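Local coordinates for protein macrolide 2'-phosphotransferase MphH (Brachybacterium faecium, PDB 5UXD) that probably inactivates macrolide antibiotics by phosphorylating their 2'-hydroxyl with a nucleoside triphosphate as phosphate donor, and here holds azithromycin, at residues Q152-W157 and G186-H191; Q159-V164 and A270-G275; A166-A171 and A289-L294; F231-A236 and H262-F267. One frame throughout, in Å; residues are numbered along the deposited sequence. Where two conformers were deposited one is given.

Interaction 1: residues Q152-W157 and G186-H191; sequences QVRGAW and GCWPGH
The guanidinium of R154 lies flat over one face of the W188 indole, with the two planes only 7° apart. R154 NE sits 3.5 Å from W188 CD1. The cation-pi contact is off-centre: R154 CZ stands 4.1 Å from the centroid of the W188 five-membered ring. The aliphatic part of the arginine shares this face. R154 CD rests above the W188 five-membered ring as a CH-pi donor, 3.8 Å from its centroid, and R154 CG follows over the middle of the indole. The long reach comes from an extended chain whose CG is trans to the backbone N (chi1 -165°). The polar end is held by the end of helix 172-183 and the loop after it: NH2 of R154 makes a salt bridge with D185 and a hydrogen bond to L182 O.

The aromatic contact is made by the far end of the same indole. W188 and W157 form an offset edge-to-face pair with planes at 60°. CZ3 of W188 comes to 3.6 Å from CD1 of W157.

Apolar packing completes the contact. V153 CG1 touches W188 CZ3 at 4.2 Å and P189 CG at 4.3 Å.

W181 also stacks on W188 and accepts the NE1 hydrogen bond through its backbone O. The arrangement is a cation-pi and aromatic cluster, which packs the loop after helix 172-183 against helix 150-167 in the helical lobe of this kinase-like fold.

Interaction 2: residues Q159-V164 and A270-G275; sequences QDLARV and APLGYG. With ZIT (azithromycin), chain C.
L272 meets V164 and L161 with its two methyl groups. CD2 is the busier branch. L272 CD2 lies 3.6 Å from V164 CG1 and 4.0 Å from L161 CD1. L272 CD1 packs alongside L161 as well, 4.1 Å from L161 CD1. The side-chain packing is apolar, and no hydrogen bond crosses between the two segments.

The V164 torsion helps set this fit. V164 holds CG1 trans to its backbone N (chi1 173°), which brings that methyl to L272 CD2. The other methyl, V164 CG2, lies over the backbone of the second helix, 4.2 Å from G275 C. G275 has no side chain, and here the two backbones come nearest, with the CA atoms of V164 and G275 5.8 Å apart. The short helix axes pass 9.6 Å apart at a crossing angle of 59°.

Further out, W178 of helix 172-183 also packs on L272, while L294 of helix 284-294 packs on V164.

Azithromycin lies against another side of helix 270-281. The backbone of G273 itself meets the drug, with G273 C 3.0 Å from the azithromycin sugar oxygen O4B. Y274 lays one face of its ring under the C6A methyl, offset toward the rim. This is helix-helix packing with a close approach at a glycine, in which one helix turns one side to the core and another to the macrolide pocket.

Interaction 3: residues A166-A171 and A289-L294; sequences AEFEIA and AAAAAL
L294 sets its CD1 methyl over one face of the F168 ring. The methyl is 4.0 Å from the ring centroid and 27° off the ring normal, a CH-pi contact, and its nearest ring atom is F168 CG at 3.6 Å. F168 CG is trans to its own carbonyl carbon (chi1 -66°), which turns the ring toward helix 284-294. A291 CB meets the ring differently, at the edge and in its plane, 4.0 Å from F168 CD2. A290 CB adds a contact to F168 CE2.

Beyond the ring the backbones take over. A171 N donates to L294 O at 2.9 Å, a nearly straight bond of 169° lying in the carbonyl plane. The same oxygen receives a CA-H contact from I170. One water donates to both E169 O and A291 O, joining the loop to the helix.

R287 lies by F168 as a cation-pi partner and also forms a salt bridge with E167. The contact joins the turn between helices 150-167 and 172-183 to the last turns of helix 284-294. W178 of helix 172-183 packs on both I170 and L294, and P271 of helix 270-281 also touches L294.

Interaction 4: residues F231-A236 and H262-F267; sequences FHQVSA and HCTEMF. With ZIT (azithromycin), chain C.
Q233 and T264 form the polar part of the contact. T264 OG1 donates to Q233 OE1 at 2.6 Å, in the plane of the amide and on a lone pair of the oxygen. The glutamine bends to get there: CG is trans to the backbone N, and chi2 of -85° folds the amide across the neighbouring helix. Its aliphatic part then lies along C263, with the CB atoms of Q233 and C263 3.7 Å apart.

The apolar part centres on F267. V234 straddles the base and ring of this phenylalanine. V234 CG1 packs against F267 CB at 3.7 Å, while V234 CG2 sits above the ring as a CH-pi donor, 4.0 Å from the centroid of the F267 ring and 17° off the normal.

The aromatic part is a looser approach of two phenyl rings. F231 CD1 comes to the edge of the F267 ring, 4.0 Å from F267 CE1. The two side chains cross at about a right angle. F231 CE1 in turn touches azithromycin C17 at 3.5 Å, and Y200 of the drug pocket meets the F231 ring.

The short helix axes are nearly perpendicular and pass 8.8 Å apart. This is orthogonal helix packing, with a side-chain hydrogen bond at one end and aromatic contacts at the other. F231 lines the azithromycin pocket, and F267 packs against it from the second shell.

Helix 150-167 and the loop that follows it supply the first side of interactions 1, 2 and 3 in turn. Interaction 1 closes the shortest of their loops, returning after helix 172-183. Interactions 2 and 3 close much longer loops, to helices 270-281 and 284-294. The loops of interactions 1, 2 and 3 all cross one another. Interaction 4 opens after interaction 1 has closed and is nested inside the loops of both 2 and 3. Interactions 2 and 3 touch through V164 and L294. Interaction 1 touches interaction 4, where W188 meets H262 and W157 meets M266. Interactions 2 and 4 both reach azithromycin, so the helical packing runs on into the drug pocket.

Interaction 1: residues Q152-W157 and G186-H191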
# COMPACT_ATOMS: atom_id res chain seq x y z
N GLN A 152 11.98 15.62 8.22
CA GLN A 152 11.60 15.64 6.81
C GLN A 152 10.16 15.17 6.62
O GLN A 152 9.50 15.59 5.66
CB GLN A 152 12.54 14.76 5.99
CG GLN A 152 13.95 15.29 5.83
CD GLN A 152 14.87 14.26 5.21
OE1 GLN A 152 14.90 13.10 5.63
NE2 GLN A 152 15.65 14.68 4.22
N VAL A 153 9.65 14.30 7.51
CA VAL A 153 8.24 13.92 7.43
C VAL A 153 7.35 15.14 7.59
O VAL A 153 6.45 15.38 6.78
CB VAL A 153 7.91 12.85 8.49
CG1 VAL A 153 6.40 12.64 8.57
CG2 VAL A 153 8.60 11.50 8.20
N ARG A 154 7.59 15.96 8.62
CA ARG A 154 6.75 17.14 8.85
C ARG A 154 6.98 18.20 7.78
O ARG A 154 6.03 18.84 7.31
CB ARG A 154 7.04 17.69 10.24
CG ARG A 154 6.02 18.67 10.77
CD ARG A 154 6.18 18.76 12.28
NE ARG A 154 5.25 19.72 12.86
CZ ARG A 154 5.19 19.99 14.16
NH1 ARG A 154 6.03 19.39 15.00
NH2 ARG A 154 4.32 20.88 14.61
N GLY A 155 8.24 18.39 7.39
CA GLY A 155 8.54 19.40 6.39
C GLY A 155 7.95 19.08 5.03
O GLY A 155 7.57 19.98 4.28
N ALA A 156 7.87 17.79 4.69
CA ALA A 156 7.27 17.38 3.43
C ALA A 156 5.79 17.73 3.40
O ALA A 156 5.29 18.24 2.39
CB ALA A 156 7.46 15.88 3.21
N TRP A 157 5.08 17.49 4.50
CA TRP A 157 3.68 17.88 4.52
C TRP A 157 3.51 19.39 4.44
O TRP A 157 2.59 19.88 3.79
CB TRP A 157 3.01 17.33 5.78
CG TRP A 157 2.63 15.89 5.69
CD1 TRP A 157 3.27 14.82 6.26
CD2 TRP A 157 1.49 15.35 5.00
NE1 TRP A 157 2.61 13.66 5.96
CE2 TRP A 157 1.51 13.96 5.20
CE3 TRP A 157 0.47 15.92 4.24
CZ2 TRP A 157 0.54 13.11 4.65
CZ3 TRP A 157 -0.50 15.08 3.69
CH2 TRP A 157 -0.46 13.70 3.90
N GLY A 186 2.12 17.85 19.14
CA GLY A 186 1.71 16.58 19.72
C GLY A 186 1.35 15.50 18.71
O GLY A 186 1.37 14.32 19.06
N CYS A 187 1.05 15.87 17.46
CA CYS A 187 0.67 14.88 16.45
C CYS A 187 1.86 14.13 15.87
O CYS A 187 1.70 13.01 15.37
CB CYS A 187 -0.07 15.54 15.28
SG CYS A 187 -1.82 15.86 15.55
N TRP A 188 3.04 14.73 15.89
CA TRP A 188 4.01 14.32 14.89
C TRP A 188 5.03 13.33 15.45
O TRP A 188 5.40 13.41 16.63
CB TRP A 188 4.72 15.55 14.30
CG TRP A 188 3.75 16.32 13.50
CD1 TRP A 188 2.90 17.30 13.95
CD2 TRP A 188 3.43 16.12 12.13
NE1 TRP A 188 2.10 17.73 12.93
CE2 TRP A 188 2.40 17.02 11.80
CE3 TRP A 188 3.93 15.27 11.13
CZ2 TRP A 188 1.85 17.10 10.51
CZ3 TRP A 188 3.39 15.35 9.85
CH2 TRP A 188 2.37 16.27 9.55
N PRO A 189 5.50 12.42 14.60
CA PRO A 189 6.41 11.37 15.07
C PRO A 189 7.78 11.90 15.43
O PRO A 189 8.27 12.87 14.84
CB PRO A 189 6.49 10.41 13.88
CG PRO A 189 6.19 11.28 12.67
CD PRO A 189 5.14 12.24 13.18
N GLY A 190 8.42 11.22 16.38
CA GLY A 190 9.79 11.48 16.78
C GLY A 190 10.78 10.44 16.31
O GLY A 190 11.96 10.51 16.70
N HIS A 191 10.35 9.46 15.51
CA HIS A 191 11.24 8.47 14.94
C HIS A 191 10.60 7.99 13.64
O HIS A 191 9.38 8.06 13.47
CB HIS A 191 11.51 7.29 15.89
CG HIS A 191 10.32 6.40 16.13
ND1 HIS A 191 9.18 6.82 16.77
CD2 HIS A 191 10.11 5.09 15.81
CE1 HIS A 191 8.32 5.82 16.84
NE2 HIS A 191 8.86 4.76 16.26

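Interaction 2: residues Q159-V164 and A270-G275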
# COMPACT_ATOMS: atom_id res chain seq x y z
N GLN A 159 5.61 21.51 2.91
CA GLN A 159 5.94 21.83 1.53
C GLN A 159 4.80 21.44 0.60
O GLN A 159 4.50 22.17 -0.36
CB GLN A 159 7.23 21.13 1.13
CG GLN A 159 7.59 21.25 -0.33
CD GLN A 159 9.08 21.12 -0.56
OE1 GLN A 159 9.56 20.13 -1.11
NE2 GLN A 159 9.83 22.13 -0.12
N ASP A 160 4.23 20.26 0.85
CA ASP A 160 3.15 19.74 0.01
C ASP A 160 1.94 20.66 0.05
O ASP A 160 1.34 20.95 -0.99
CB ASP A 160 2.76 18.34 0.47
CG ASP A 160 3.81 17.27 0.12
OD1 ASP A 160 4.78 17.59 -0.61
OD2 ASP A 160 3.66 16.12 0.57
N LEU A 161 1.56 21.11 1.24
CA LEU A 161 0.47 22.08 1.35
C LEU A 161 0.79 23.34 0.56
O LEU A 161 -0.09 23.90 -0.11
CB LEU A 161 0.20 22.41 2.82
CG LEU A 161 -0.83 23.51 3.09
CD1 LEU A 161 -2.16 23.15 2.46
CD2 LEU A 161 -0.98 23.77 4.58
N ALA A 162 2.04 23.81 0.63
CA ALA A 162 2.37 25.05 -0.07
C ALA A 162 2.34 24.84 -1.58
O ALA A 162 1.83 25.69 -2.31
CB ALA A 162 3.74 25.55 0.38
N ARG A 163 2.88 23.72 -2.05
CA ARG A 163 2.90 23.48 -3.48
C ARG A 163 1.50 23.29 -4.04
O ARG A 163 1.16 23.87 -5.08
CB ARG A 163 3.78 22.26 -3.79
CG ARG A 163 5.25 22.55 -3.64
CD ARG A 163 6.11 21.34 -3.90
NE ARG A 163 7.51 21.72 -4.00
CZ ARG A 163 8.52 20.86 -4.06
NH1 ARG A 163 8.29 19.55 -4.02
NH2 ARG A 163 9.77 21.31 -4.15
N VAL A 164 0.66 22.51 -3.35
CA VAL A 164 -0.71 22.30 -3.81
C VAL A 164 -1.48 23.61 -3.75
O VAL A 164 -2.17 23.98 -4.71
CB VAL A 164 -1.40 21.19 -2.99
CG1 VAL A 164 -2.90 21.08 -3.35
CG2 VAL A 164 -0.71 19.85 -3.21
N ALA A 270 -5.93 13.72 2.58
CA ALA A 270 -5.92 13.01 1.31
C ALA A 270 -6.09 13.93 0.10
O ALA A 270 -5.45 13.64 -0.93
CB ALA A 270 -7.01 11.93 1.30
N PRO A 271 -6.90 14.99 0.12
CA PRO A 271 -6.96 15.87 -1.07
C PRO A 271 -5.61 16.44 -1.46
O PRO A 271 -5.39 16.71 -2.65
CB PRO A 271 -7.95 16.96 -0.66
CG PRO A 271 -8.86 16.25 0.35
CD PRO A 271 -7.93 15.38 1.12
N LEU A 272 -4.70 16.65 -0.50
CA LEU A 272 -3.37 17.10 -0.91
C LEU A 272 -2.62 16.01 -1.66
O LEU A 272 -1.90 16.30 -2.63
CB LEU A 272 -2.55 17.55 0.30
CG LEU A 272 -2.98 18.81 1.04
CD1 LEU A 272 -2.15 19.02 2.32
CD2 LEU A 272 -2.89 20.03 0.12
N GLY A 273 -2.79 14.74 -1.30
CA GLY A 273 -2.21 13.68 -2.11
C GLY A 273 -2.75 13.67 -3.53
O GLY A 273 -2.01 13.42 -4.49
N TYR A 274 -4.06 13.91 -3.69
CA TYR A 274 -4.64 14.03 -5.02
C TYR A 274 -4.02 15.18 -5.79
O TYR A 274 -3.73 15.06 -6.99
CB TYR A 274 -6.16 14.21 -4.91
CG TYR A 274 -6.99 13.37 -5.87
CD1 TYR A 274 -6.59 13.17 -7.18
CD2 TYR A 274 -8.18 12.79 -5.44
CE1 TYR A 274 -7.36 12.40 -8.05
CE2 TYR A 274 -8.96 12.02 -6.31
CZ TYR A 274 -8.54 11.83 -7.61
OH TYR A 274 -9.30 11.06 -8.48
N GLY A 275 -3.83 16.33 -5.13
CA GLY A 275 -3.22 17.46 -5.80
C GLY A 275 -1.81 17.14 -6.27
O GLY A 275 -1.43 17.46 -7.40
C1 ZIT C . -8.23 4.97 0.10
C2 ZIT C . -6.82 5.02 -0.58
C3 ZIT C . -6.89 6.13 -1.59
C4 ZIT C . -7.22 5.42 -2.94
C5 ZIT C . -7.30 6.41 -4.11
C6 ZIT C . -8.74 6.54 -4.53
C7 ZIT C . -9.16 5.38 -5.46
C8 ZIT C . -10.65 5.55 -5.87
C9 ZIT C . -11.56 4.53 -5.14
N10 ZIT C . -11.90 5.02 -3.70
C11 ZIT C . -12.11 3.96 -2.74
C12 ZIT C . -11.52 4.38 -1.38
C13 ZIT C . -11.34 3.26 -0.35
C14 ZIT C . -10.30 3.71 0.68
C15 ZIT C . -10.34 2.78 1.87
C16 ZIT C . -9.14 3.08 2.83
C17 ZIT C . -5.75 5.12 0.47
C18 ZIT C . -6.21 4.33 -3.17
C19 ZIT C . -8.93 7.89 -5.24
C20 ZIT C . -10.78 5.40 -7.31
C21 ZIT C . -13.02 5.98 -3.76
C22 ZIT C . -13.58 3.61 -2.62
C23 ZIT C . -10.85 1.95 -1.00
O1 ZIT C . -8.71 5.99 0.57
O6 ZIT C . -9.59 6.52 -3.39
O12 ZIT C . -12.32 5.38 -0.79
O13 ZIT C . -12.59 3.03 0.32
O14 ZIT C . -8.98 3.66 0.11
C1A ZIT C . -5.35 6.67 -5.48
C2A ZIT C . -4.47 5.96 -6.50
C3A ZIT C . -3.18 6.67 -6.62
C4A ZIT C . -3.39 8.09 -6.95
C5A ZIT C . -4.45 8.79 -6.09
C6A ZIT C . -4.84 10.10 -6.64
C7A ZIT C . -2.91 6.11 -8.96
C8A ZIT C . -0.97 6.54 -7.67
O1A ZIT C . -6.52 5.95 -5.21
O2A ZIT C . -4.25 4.60 -6.13
N3A ZIT C . -2.33 5.99 -7.65
O5A ZIT C . -5.69 8.01 -5.96
C1B ZIT C . -5.77 8.12 -0.86
C2B ZIT C . -4.39 8.47 -0.35
C3B ZIT C . -3.54 9.12 -1.38
C4B ZIT C . -4.24 10.28 -1.99
C5B ZIT C . -5.55 9.85 -2.57
C6B ZIT C . -6.19 11.05 -3.20
C7B ZIT C . -2.19 9.59 -0.69
C8B ZIT C . -2.15 7.35 -2.29
O1B ZIT C . -5.70 6.96 -1.67
O3B ZIT C . -3.27 8.19 -2.45
O4B ZIT C . -3.46 10.77 -3.10
O5B ZIT C . -6.46 9.23 -1.58

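Interaction 3: residues A166-A171 and A289-L294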
# COMPACT_ATOMS: atom_id res chain seq x y z
N ALA A 166 -0.42 26.49 -4.21
CA ALA A 166 0.01 27.38 -5.28
C ALA A 166 -0.62 27.03 -6.62
O ALA A 166 -0.72 27.90 -7.49
CB ALA A 166 1.53 27.36 -5.42
N GLU A 167 -1.04 25.78 -6.81
CA GLU A 167 -1.63 25.36 -8.08
C GLU A 167 -3.14 25.16 -8.02
O GLU A 167 -3.77 25.15 -9.08
CB GLU A 167 -0.97 24.06 -8.56
CG GLU A 167 0.49 24.21 -8.91
CD GLU A 167 0.67 24.78 -10.30
OE1 GLU A 167 -0.23 24.56 -11.14
OE2 GLU A 167 1.69 25.44 -10.55
N PHE A 168 -3.72 25.02 -6.83
CA PHE A 168 -5.14 24.74 -6.67
C PHE A 168 -5.76 25.71 -5.67
O PHE A 168 -5.12 26.14 -4.71
CB PHE A 168 -5.40 23.33 -6.13
CG PHE A 168 -5.00 22.22 -7.06
CD1 PHE A 168 -3.70 21.74 -7.06
CD2 PHE A 168 -5.93 21.63 -7.89
CE1 PHE A 168 -3.33 20.72 -7.88
CE2 PHE A 168 -5.56 20.60 -8.73
CZ PHE A 168 -4.26 20.14 -8.73
N GLU A 169 -7.04 26.02 -5.89
CA GLU A 169 -7.82 26.69 -4.86
C GLU A 169 -8.15 25.69 -3.75
O GLU A 169 -8.62 24.58 -4.03
CB GLU A 169 -9.10 27.27 -5.45
CG GLU A 169 -9.57 28.56 -4.81
CD GLU A 169 -8.60 29.70 -5.03
OE1 GLU A 169 -8.08 30.24 -4.04
OE2 GLU A 169 -8.37 30.06 -6.21
N ILE A 170 -7.88 26.06 -2.50
CA ILE A 170 -8.18 25.21 -1.36
C ILE A 170 -9.20 25.92 -0.49
O ILE A 170 -9.00 27.07 -0.10
CB ILE A 170 -6.92 24.86 -0.55
CG1 ILE A 170 -5.87 24.18 -1.44
CG2 ILE A 170 -7.28 23.96 0.65
CD1 ILE A 170 -4.57 23.87 -0.73
N ALA A 171 -10.30 25.22 -0.19
CA ALA A 171 -11.33 25.79 0.67
C ALA A 171 -10.70 26.22 1.99
O ALA A 171 -9.91 25.45 2.56
CB ALA A 171 -12.44 24.77 0.92
N ALA A 289 -10.24 16.15 -10.67
CA ALA A 289 -10.66 15.39 -9.50
C ALA A 289 -10.01 15.92 -8.23
O ALA A 289 -10.68 16.03 -7.19
CB ALA A 289 -10.34 13.91 -9.69
N ALA A 290 -8.72 16.26 -8.29
CA ALA A 290 -8.06 16.85 -7.13
C ALA A 290 -8.67 18.19 -6.76
O ALA A 290 -8.87 18.49 -5.57
CB ALA A 290 -6.56 17.00 -7.39
N ALA A 291 -9.00 19.00 -7.76
CA ALA A 291 -9.60 20.31 -7.49
C ALA A 291 -10.94 20.19 -6.79
O ALA A 291 -11.26 20.99 -5.90
CB ALA A 291 -9.74 21.10 -8.79
N ALA A 292 -11.75 19.19 -7.16
CA ALA A 292 -13.04 19.02 -6.50
C ALA A 292 -12.87 18.60 -5.04
O ALA A 292 -13.69 18.97 -4.19
CB ALA A 292 -13.89 18.00 -7.24
N ALA A 293 -11.84 17.81 -4.73
CA ALA A 293 -11.58 17.40 -3.35
C ALA A 293 -11.01 18.53 -2.51
O ALA A 293 -11.29 18.60 -1.31
CB ALA A 293 -10.63 16.20 -3.32
N LEU A 294 -10.21 19.42 -3.12
CA LEU A 294 -9.59 20.52 -2.40
C LEU A 294 -10.52 21.70 -2.19
O LEU A 294 -10.28 22.52 -1.29
CB LEU A 294 -8.33 20.98 -3.15
CG LEU A 294 -7.18 19.96 -3.14
CD1 LEU A 294 -6.24 20.17 -4.32
CD2 LEU A 294 -6.41 20.01 -1.80
O HOH W 1 -9.66 23.30 -6.17

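Interaction 4: residues F231-A236 and H262-F267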
# COMPACT_ATOMS: atom_id res chain seq x y z
N PHE A 231 -5.19 3.68 8.57
CA PHE A 231 -6.41 3.16 7.96
C PHE A 231 -7.25 2.39 8.98
O PHE A 231 -8.49 2.48 8.97
CB PHE A 231 -6.08 2.30 6.72
CG PHE A 231 -5.31 3.07 5.65
CD1 PHE A 231 -5.94 4.04 4.90
CD2 PHE A 231 -3.95 2.86 5.46
CE1 PHE A 231 -5.23 4.77 3.94
CE2 PHE A 231 -3.24 3.58 4.50
CZ PHE A 231 -3.88 4.54 3.75
N HIS A 232 -6.59 1.66 9.88
CA HIS A 232 -7.31 1.04 11.00
C HIS A 232 -7.91 2.10 11.92
O HIS A 232 -9.05 1.96 12.38
CB HIS A 232 -6.36 0.12 11.77
CG HIS A 232 -7.05 -0.84 12.68
ND1 HIS A 232 -7.01 -0.72 14.05
CD2 HIS A 232 -7.81 -1.93 12.43
CE1 HIS A 232 -7.70 -1.70 14.61
NE2 HIS A 232 -8.21 -2.45 13.64
N GLN A 233 -7.16 3.17 12.20
CA GLN A 233 -7.65 4.18 13.13
C GLN A 233 -8.92 4.84 12.62
O GLN A 233 -9.84 5.11 13.41
CB GLN A 233 -6.57 5.23 13.40
CG GLN A 233 -6.87 6.10 14.64
CD GLN A 233 -7.78 7.29 14.33
OE1 GLN A 233 -7.71 7.85 13.23
NE2 GLN A 233 -8.61 7.69 15.28
N VAL A 234 -9.00 5.10 11.31
CA VAL A 234 -10.18 5.81 10.82
C VAL A 234 -11.39 4.89 10.66
O VAL A 234 -12.53 5.38 10.61
CB VAL A 234 -9.85 6.56 9.51
CG1 VAL A 234 -8.81 7.66 9.77
CG2 VAL A 234 -9.36 5.59 8.46
N SER A 235 -11.21 3.56 10.60
CA SER A 235 -12.31 2.65 10.32
C SER A 235 -12.79 1.84 11.51
O SER A 235 -13.95 1.41 11.52
CB SER A 235 -11.94 1.69 9.17
OG SER A 235 -10.94 0.75 9.56
N ALA A 236 -11.96 1.64 12.49
CA ALA A 236 -12.27 0.78 13.63
C ALA A 236 -12.79 1.60 14.81
O ALA A 236 -12.41 2.76 14.97
CB ALA A 236 -11.02 0.00 14.05
N HIS A 262 -3.32 12.34 15.12
CA HIS A 262 -2.52 12.46 13.90
C HIS A 262 -3.11 11.63 12.74
O HIS A 262 -3.22 12.12 11.61
CB HIS A 262 -1.09 12.01 14.22
CG HIS A 262 -0.11 12.13 13.09
ND1 HIS A 262 0.10 13.31 12.41
CD2 HIS A 262 0.74 11.23 12.56
CE1 HIS A 262 1.04 13.13 11.49
NE2 HIS A 262 1.44 11.87 11.56
N CYS A 263 -3.49 10.38 13.02
CA CYS A 263 -4.01 9.50 11.96
C CYS A 263 -5.24 10.10 11.29
O CYS A 263 -5.35 10.09 10.06
CB CYS A 263 -4.36 8.12 12.54
SG CYS A 263 -2.98 7.07 12.95
N THR A 264 -6.20 10.59 12.08
CA THR A 264 -7.43 11.13 11.50
C THR A 264 -7.16 12.43 10.75
O THR A 264 -7.75 12.68 9.69
CB THR A 264 -8.48 11.33 12.60
OG1 THR A 264 -9.11 10.07 12.87
CG2 THR A 264 -9.56 12.35 12.18
N GLU A 265 -6.29 13.29 11.29
CA GLU A 265 -5.94 14.52 10.56
C GLU A 265 -5.26 14.18 9.25
O GLU A 265 -5.55 14.79 8.21
CB GLU A 265 -5.04 15.41 11.41
CG GLU A 265 -5.74 15.98 12.63
CD GLU A 265 -7.13 16.48 12.31
OE1 GLU A 265 -7.25 17.56 11.69
OE2 GLU A 265 -8.09 15.77 12.65
N MET A 266 -4.35 13.23 9.29
CA MET A 266 -3.61 12.84 8.10
C MET A 266 -4.53 12.28 7.02
O MET A 266 -4.37 12.57 5.85
CB MET A 266 -2.51 11.84 8.45
CG MET A 266 -1.58 11.53 7.30
SD MET A 266 0.03 10.95 7.84
CE MET A 266 -0.44 9.71 9.04
N PHE A 267 -5.50 11.47 7.44
CA PHE A 267 -6.46 10.90 6.49
C PHE A 267 -7.28 12.00 5.85
O PHE A 267 -7.61 11.93 4.65
CB PHE A 267 -7.36 9.90 7.22
CG PHE A 267 -8.21 9.07 6.32
CD1 PHE A 267 -7.72 7.90 5.78
CD2 PHE A 267 -9.51 9.44 6.05
CE1 PHE A 267 -8.52 7.11 4.95
CE2 PHE A 267 -10.32 8.66 5.22
CZ PHE A 267 -9.81 7.49 4.68
C1 ZIT C . -8.23 4.97 0.10
C2 ZIT C . -6.82 5.02 -0.58
C3 ZIT C . -6.89 6.13 -1.59
C4 ZIT C . -7.22 5.42 -2.94
C5 ZIT C . -7.30 6.41 -4.11
C6 ZIT C . -8.74 6.54 -4.53
C7 ZIT C . -9.16 5.38 -5.46
C8 ZIT C . -10.65 5.55 -5.87
C9 ZIT C . -11.56 4.53 -5.14
N10 ZIT C . -11.90 5.02 -3.70
C11 ZIT C . -12.11 3.96 -2.74
C12 ZIT C . -11.52 4.38 -1.38
C13 ZIT C . -11.34 3.26 -0.35
C14 ZIT C . -10.30 3.71 0.68
C15 ZIT C . -10.34 2.78 1.87
C16 ZIT C . -9.14 3.08 2.83
C17 ZIT C . -5.75 5.12 0.47
C18 ZIT C . -6.21 4.33 -3.17
C19 ZIT C . -8.93 7.89 -5.24
C20 ZIT C . -10.78 5.40 -7.31
C21 ZIT C . -13.02 5.98 -3.76
C22 ZIT C . -13.58 3.61 -2.62
C23 ZIT C . -10.85 1.95 -1.00
O1 ZIT C . -8.71 5.99 0.57
O6 ZIT C . -9.59 6.52 -3.39
O12 ZIT C . -12.32 5.38 -0.79
O13 ZIT C . -12.59 3.03 0.32
O14 ZIT C . -8.98 3.66 0.11
C1A ZIT C . -5.35 6.67 -5.48
C2A ZIT C . -4.47 5.96 -6.50
C3A ZIT C . -3.18 6.67 -6.62
C4A ZIT C . -3.39 8.09 -6.95
C5A ZIT C . -4.45 8.79 -6.09
C6A ZIT C . -4.84 10.10 -6.64
C7A ZIT C . -2.91 6.11 -8.96
C8A ZIT C . -0.97 6.54 -7.67
O1A ZIT C . -6.52 5.95 -5.21
O2A ZIT C . -4.25 4.60 -6.13
N3A ZIT C . -2.33 5.99 -7.65
O5A ZIT C . -5.69 8.01 -5.96
C1B ZIT C . -5.77 8.12 -0.86
C2B ZIT C . -4.39 8.47 -0.35
C3B ZIT C . -3.54 9.12 -1.38
C4B ZIT C . -4.24 10.28 -1.99
C5B ZIT C . -5.55 9.85 -2.57
C6B ZIT C . -6.19 11.05 -3.20
C7B ZIT C . -2.19 9.59 -0.69
C8B ZIT C . -2.15 7.35 -2.29
O1B ZIT C . -5.70 6.96 -1.67
O3B ZIT C . -3.27 8.19 -2.45
O4B ZIT C . -3.46 10.77 -3.10
O5B ZIT C . -6.46 9.23 -1.58